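Local coordinates for putative histidinol-phosphate aminotransferase (Erwinia carotovora atroseptica, PDB 3LY1), which binds pyridoxal 5'-phosphate and probably works as a transaminase of the class-II family, perhaps on histidinol phosphate, at residues S77-G80 against I81-A84; K267-D270 against V271-I275; Y306-H309 against M310-G314. All coordinates share one frame; numbering follows the deposited sequence.

In the fold
From the N terminus the chain first meets contact 1, on helix 76-88, which packs against strands 174-179 and 205-210 of the large mixed sheet and brings its first turn to the cofactor phosphate. Contact 2 follows on the long helix 259-283, about 30 Å away centre to centre and on the opposite side of the chain's centre. Contact 3 ends helix 303-312; its centre lies about 23 Å from that of contact 2. Each is a local contact within one helix, so none closes a loop; the three run in series, without nesting or crossing. Helix 335-350 links the last two, touching side chains of both.

Contact 1: S77-G80 against I81-A84; sequences SSEG and IRAA. With PLP (pyridoxal-5'-phosphate), chain E.
Glu79 and Arg82, one helical turn apart, extend in parallel from the first turns of helix 76-88 and form a side-on salt bridge. A single carboxylate oxygen takes both donors: Glu79 OE1 is 2.6 Å from Arg82 NE, met nearly along its C-O axis, and 2.8 Å from Arg82 NH2, met from above the carboxylate plane. OE1 lies in the guanidinium plane, although the two flat groups are turned 63° apart. Arg82 reaches it by an extended chain bent at chi3 (52°). The packed side belongs to Ile81, whose CG1 touches Ser77 O at 3.3 Å and whose CD1 approaches PLP C6 at 3.9 Å; Leu208 and Asp179 also border this side chain. Glu79, in contrast, is partly exposed at the subunit interface. Its OE2 accepts from Ala240 N of the second subunit, while Arg82 NH1 turns to Glu86 and Tyr238 O of its own chain.

At the N-terminal end the helix meets the cofactor. Ser77 N and Ser77 OG both donate to PLP O2P, the amide at 2.7 Å; Ser78 N gives a 3.0 Å bond to PLP O1P, and Ser78 OG a very short one of 2.5 Å. Ser78 OG sits beside its own backbone N (chi1 -57°), which sends hydroxyl and amide to the same phosphate oxygen. Lys243 of the second subunit also bonds that hydroxyl. Four donors, an amide and a hydroxyl to each of two phosphate oxygens, thus bind the anion, and the amino end of the helix would probably favour its negative charge.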
# COMPACT_ATOMS: atom_id res chain seq x y z
N SER A 77 -4.58 -7.37 -3.26
CA SER A 77 -5.44 -7.12 -4.38
C SER A 77 -6.50 -6.05 -4.05
O SER A 77 -7.17 -5.53 -4.97
CB SER A 77 -6.06 -8.45 -4.87
OG SER A 77 -6.92 -9.02 -3.90
N SER A 78 -6.65 -5.68 -2.76
CA SER A 78 -7.56 -4.57 -2.37
C SER A 78 -7.20 -3.31 -3.17
O SER A 78 -8.08 -2.63 -3.72
CB SER A 78 -7.50 -4.27 -0.86
OG SER A 78 -7.81 -5.40 -0.03
N GLU A 79 -5.91 -3.03 -3.25
CA GLU A 79 -5.40 -1.87 -3.99
C GLU A 79 -5.51 -2.02 -5.50
O GLU A 79 -5.75 -1.04 -6.20
CB GLU A 79 -3.98 -1.48 -3.56
CG GLU A 79 -3.90 -0.88 -2.13
CD GLU A 79 -4.59 0.47 -1.93
OE1 GLU A 79 -5.14 1.09 -2.89
OE2 GLU A 79 -4.56 0.96 -0.77
N GLY A 80 -5.44 -3.25 -5.98
CA GLY A 80 -5.74 -3.58 -7.39
C GLY A 80 -7.15 -3.31 -7.83
O GLY A 80 -7.37 -2.73 -8.90
N ILE A 81 -8.12 -3.63 -6.97
CA ILE A 81 -9.51 -3.37 -7.27
C ILE A 81 -9.73 -1.87 -7.36
O ILE A 81 -10.34 -1.39 -8.31
CB ILE A 81 -10.47 -3.97 -6.22
CG1 ILE A 81 -10.30 -5.48 -6.12
CG2 ILE A 81 -11.93 -3.54 -6.56
CD1 ILE A 81 -10.85 -6.16 -4.81
N ARG A 82 -9.22 -1.14 -6.36
CA ARG A 82 -9.27 0.33 -6.37
C ARG A 82 -8.67 0.93 -7.64
O ARG A 82 -9.32 1.70 -8.32
CB ARG A 82 -8.63 0.94 -5.12
CG ARG A 82 -8.90 2.47 -5.06
CD ARG A 82 -8.10 3.19 -3.96
NE ARG A 82 -6.69 2.86 -4.07
CZ ARG A 82 -5.87 3.32 -4.99
NH1 ARG A 82 -6.28 4.19 -5.94
NH2 ARG A 82 -4.65 2.89 -5.00
N ALA A 83 -7.46 0.53 -7.98
CA ALA A 83 -6.77 1.08 -9.12
C ALA A 83 -7.47 0.77 -10.44
O ALA A 83 -7.57 1.65 -11.32
CB ALA A 83 -5.33 0.60 -9.17
N ALA A 84 -7.98 -0.47 -10.56
CA ALA A 84 -8.72 -0.89 -11.73
C ALA A 84 -9.94 -0.03 -11.90
O ALA A 84 -10.19 0.46 -13.00
CB ALA A 84 -9.08 -2.38 -11.66
N1 PLP E . -10.82 -10.18 -3.55
C2 PLP E . -11.63 -11.03 -2.83
C2A PLP E . -12.68 -11.83 -3.56
C3 PLP E . -11.46 -11.09 -1.44
O3 PLP E . -12.27 -11.91 -0.72
C4 PLP E . -10.48 -10.29 -0.82
C4A PLP E . -10.19 -10.44 0.66
O4A PLP E . -11.17 -10.39 1.39
C5 PLP E . -9.67 -9.43 -1.57
C6 PLP E . -9.88 -9.39 -2.95
C5A PLP E . -8.62 -8.54 -0.95
O4P PLP E . -7.56 -9.25 -0.28
P PLP E . -6.08 -8.65 -0.22
O1P PLP E . -6.07 -7.16 -0.20
O2P PLP E . -5.45 -9.24 -1.46
O3P PLP E . -5.55 -9.28 1.06

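Contact 2: K267-D270 against V271-I275; sequences KSND and VSRQI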
# COMPACT_ATOMS: atom_id res chain seq x y z
N LYS A 267 -4.55 -29.01 0.42
CA LYS A 267 -4.97 -30.30 0.99
C LYS A 267 -5.58 -30.13 2.37
O LYS A 267 -6.64 -30.70 2.65
CB LYS A 267 -3.79 -31.28 1.05
CG LYS A 267 -4.19 -32.67 1.63
CD LYS A 267 -2.98 -33.63 1.78
CE LYS A 267 -3.40 -35.13 1.86
NZ LYS A 267 -4.83 -35.35 2.35
N SER A 268 -4.93 -29.32 3.22
CA SER A 268 -5.45 -29.04 4.56
C SER A 268 -6.82 -28.36 4.46
O SER A 268 -7.75 -28.68 5.22
CB SER A 268 -4.47 -28.20 5.38
OG SER A 268 -5.02 -27.82 6.65
N ASN A 269 -6.96 -27.43 3.52
CA ASN A 269 -8.24 -26.79 3.28
C ASN A 269 -9.32 -27.80 2.90
O ASN A 269 -10.46 -27.69 3.37
CB ASN A 269 -8.14 -25.74 2.19
CG ASN A 269 -9.41 -24.93 2.04
OD1 ASN A 269 -9.83 -24.26 2.98
ND2 ASN A 269 -10.03 -24.97 0.85
N ASP A 270 -8.96 -28.75 2.03
CA ASP A 270 -9.89 -29.78 1.57
C ASP A 270 -10.36 -30.65 2.74
O ASP A 270 -11.54 -30.98 2.81
CB ASP A 270 -9.24 -30.69 0.52
CG ASP A 270 -9.04 -30.00 -0.85
OD1 ASP A 270 -9.81 -29.07 -1.22
OD2 ASP A 270 -8.11 -30.41 -1.59
N VAL A 271 -9.44 -31.04 3.61
CA VAL A 271 -9.78 -31.82 4.78
C VAL A 271 -10.75 -31.03 5.69
O VAL A 271 -11.73 -31.59 6.16
CB VAL A 271 -8.53 -32.24 5.58
CG1 VAL A 271 -8.94 -32.96 6.89
CG2 VAL A 271 -7.59 -33.12 4.69
N SER A 272 -10.44 -29.76 5.95
CA SER A 272 -11.27 -28.94 6.81
C SER A 272 -12.68 -28.79 6.24
O SER A 272 -13.66 -28.84 6.99
CB SER A 272 -10.65 -27.56 7.03
OG SER A 272 -9.50 -27.69 7.85
N ARG A 273 -12.77 -28.61 4.91
CA ARG A 273 -14.06 -28.48 4.23
C ARG A 273 -14.96 -29.69 4.51
O ARG A 273 -16.11 -29.52 4.90
CB ARG A 273 -13.88 -28.34 2.72
CG ARG A 273 -15.19 -28.01 2.00
CD ARG A 273 -15.06 -28.02 0.48
NE ARG A 273 -14.24 -26.93 -0.08
CZ ARG A 273 -13.02 -27.08 -0.60
NH1 ARG A 273 -12.42 -28.26 -0.63
NH2 ARG A 273 -12.39 -26.04 -1.09
N GLN A 274 -14.43 -30.89 4.30
CA GLN A 274 -15.23 -32.09 4.50
C GLN A 274 -15.73 -32.25 5.96
O GLN A 274 -16.83 -32.74 6.18
CB GLN A 274 -14.48 -33.33 4.00
CG GLN A 274 -14.17 -33.27 2.49
CD GLN A 274 -15.42 -33.13 1.63
OE1 GLN A 274 -16.31 -33.97 1.68
NE2 GLN A 274 -15.50 -32.05 0.85
N ILE A 275 -14.94 -31.80 6.92
CA ILE A 275 -15.39 -31.84 8.31
C ILE A 275 -16.61 -30.96 8.54
O ILE A 275 -17.57 -31.36 9.18
CB ILE A 275 -14.28 -31.42 9.28
CG1 ILE A 275 -13.18 -32.48 9.25
CG2 ILE A 275 -14.81 -31.27 10.74
CD1 ILE A 275 -11.90 -32.06 9.97
O HOH W 1 -9.57 -26.41 -1.55
O HOH W 2 -12.97 -31.03 0.41
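Asp270 and Arg273 form the charged pair of this stretch, running alongside each other off the same flank of helix 259-283. Arg273 NH1 donates to Asp270 OD1 over 2.8 Å, reaching the oxygen on its anti side and 17° out of the carboxylate plane. Seen from the arginine, OD1 sits at the guanidinium edge. The Arg273 chain runs out extended and then bends at chi3 (-68°), which folds the guanidinium back over the preceding turn. The other carboxylate oxygen, Asp270 OD2, pairs with Lys266.

Two waters extend the polar network, both in the guanidinium plane. One donates to Asp270 OD1 at 2.7 Å and accepts from Asn269 ND2 and Arg273 NH2. The second accepts from Arg273 NH1 and donates to Asp270 O at 2.8 Å; in one of its two conformers Gln274 NE2 may also donate to it. Asn269 ND2 and Arg273 NH2 are themselves 3.2 Å apart, two donors that do not bond to each other; their amide and guanidinium planes stand 85° apart, and both nitrogens also donate to Gly292 O.

Carbon contacts are slight and fall on main-chain oxygens: Val271 CG2 rests on Lys267 O at 3.3 Å. Main-chain bonds from residue i+4 to i join the two segments, from Val271 N to Gln274 N.

Around this stretch, Arg273 NE bonds Ser290 and the Asn269 side chain touches Phe185 and Leu332, while Ser268, Val271 and Ser272 pack on Pro335 at the start of helix 335-350; Ser272 OG bonds Gly333 O just before that helix.

Contact 3: Y306-H309 against M310-G314; sequences YQTH and MADAG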
# COMPACT_ATOMS: atom_id res chain seq x y z
N TYR A 306 -27.07 -16.57 16.02
CA TYR A 306 -26.05 -17.57 15.78
C TYR A 306 -24.64 -16.98 15.89
O TYR A 306 -23.73 -17.58 16.50
CB TYR A 306 -26.29 -18.20 14.42
CG TYR A 306 -25.34 -19.34 14.11
CD1 TYR A 306 -25.28 -20.46 14.95
CD2 TYR A 306 -24.48 -19.30 13.02
CE1 TYR A 306 -24.42 -21.50 14.69
CE2 TYR A 306 -23.60 -20.38 12.75
CZ TYR A 306 -23.58 -21.47 13.60
OH TYR A 306 -22.72 -22.55 13.39
N GLN A 307 -24.45 -15.77 15.35
CA GLN A 307 -23.15 -15.10 15.43
C GLN A 307 -22.80 -14.84 16.91
O GLN A 307 -21.64 -15.00 17.31
CB GLN A 307 -23.15 -13.76 14.67
CG GLN A 307 -23.19 -13.87 13.13
CD GLN A 307 -23.46 -12.56 12.50
OE1 GLN A 307 -24.23 -11.77 13.05
NE2 GLN A 307 -22.85 -12.28 11.33
N THR A 308 -23.81 -14.45 17.70
CA THR A 308 -23.59 -14.09 19.11
C THR A 308 -23.30 -15.34 19.93
O THR A 308 -22.41 -15.31 20.79
CB THR A 308 -24.79 -13.31 19.74
OG1 THR A 308 -24.93 -12.05 19.07
CG2 THR A 308 -24.56 -13.05 21.24
N HIS A 309 -24.03 -16.43 19.68
CA HIS A 309 -23.79 -17.67 20.42
C HIS A 309 -22.42 -18.28 20.11
O HIS A 309 -21.71 -18.75 21.01
CB HIS A 309 -24.93 -18.68 20.23
CG HIS A 309 -26.23 -18.24 20.83
ND1 HIS A 309 -27.42 -18.25 20.13
CD2 HIS A 309 -26.53 -17.75 22.06
CE1 HIS A 309 -28.40 -17.79 20.90
NE2 HIS A 309 -27.88 -17.47 22.08
N MSE A 310 -22.03 -18.24 18.85
CA MSE A 310 -20.71 -18.71 18.46
C MSE A 310 -19.60 -17.80 19.05
O MSE A 310 -18.61 -18.32 19.57
CB MSE A 310 -20.61 -18.83 16.93
CG MSE A 310 -21.19 -20.17 16.38
SE MSE A 310 -20.01 -21.64 16.90
CE MSE A 310 -21.09 -23.16 16.36
N ALA A 311 -19.77 -16.47 19.02
CA ALA A 311 -18.78 -15.56 19.66
C ALA A 311 -18.60 -15.92 21.13
O ALA A 311 -17.48 -15.94 21.63
CB ALA A 311 -19.15 -14.08 19.52
N ASP A 312 -19.72 -16.20 21.80
CA ASP A 312 -19.72 -16.52 23.24
C ASP A 312 -19.04 -17.85 23.52
O ASP A 312 -18.52 -18.04 24.61
CB ASP A 312 -21.14 -16.53 23.83
CG ASP A 312 -21.79 -15.13 23.89
OD1 ASP A 312 -21.06 -14.10 23.76
OD2 ASP A 312 -23.04 -15.07 24.04
N ALA A 313 -19.07 -18.77 22.56
CA ALA A 313 -18.37 -20.04 22.65
C ALA A 313 -16.92 -19.95 22.16
O ALA A 313 -16.24 -20.98 22.09
CB ALA A 313 -19.09 -21.11 21.88
N GLY A 314 -16.47 -18.74 21.78
CA GLY A 314 -15.11 -18.49 21.34
C GLY A 314 -14.87 -18.79 19.87
O GLY A 314 -13.76 -19.19 19.49
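Tyr306 throws its ring out with CG anti to the backbone N (chi1 -175°), and the selenomethionine Met310, bent at chi2 (-70°), turns its chain along the same side of helix 303-312, which ends in a Schellman motif. The outcome is a CH-pi contact between residues one turn apart: Met310 CG stands over one face of the ring, 4.1 Å from the Tyr306 ring centroid and shifted toward the rim, 23° off the normal. This pair is buried, with Met345 of helix 335-350 touching both partners.

On the exposed flank, Asp312 CB and its carboxylate lie along the main chain of the previous turn. The methyl Thr308 CG2 is 3.8 Å from Asp312 OD2, whereas the hydroxyl Thr308 OG1 turns back to Lys304 O. The His309 ring, for its part, stacks on Trp353 near the C terminus.

Gly314 takes a positive phi where the chain leaves the helix, and its N donates to Ala311 O at 3.0 Å; it also bonds Ile19 through its backbone. Ala313 N reaches back to His309 O over 3.1 Å. At the far tip of the packed pair, the selenomethionine methyl Met310 CE lies 3.4 Å from Tyr306 OH.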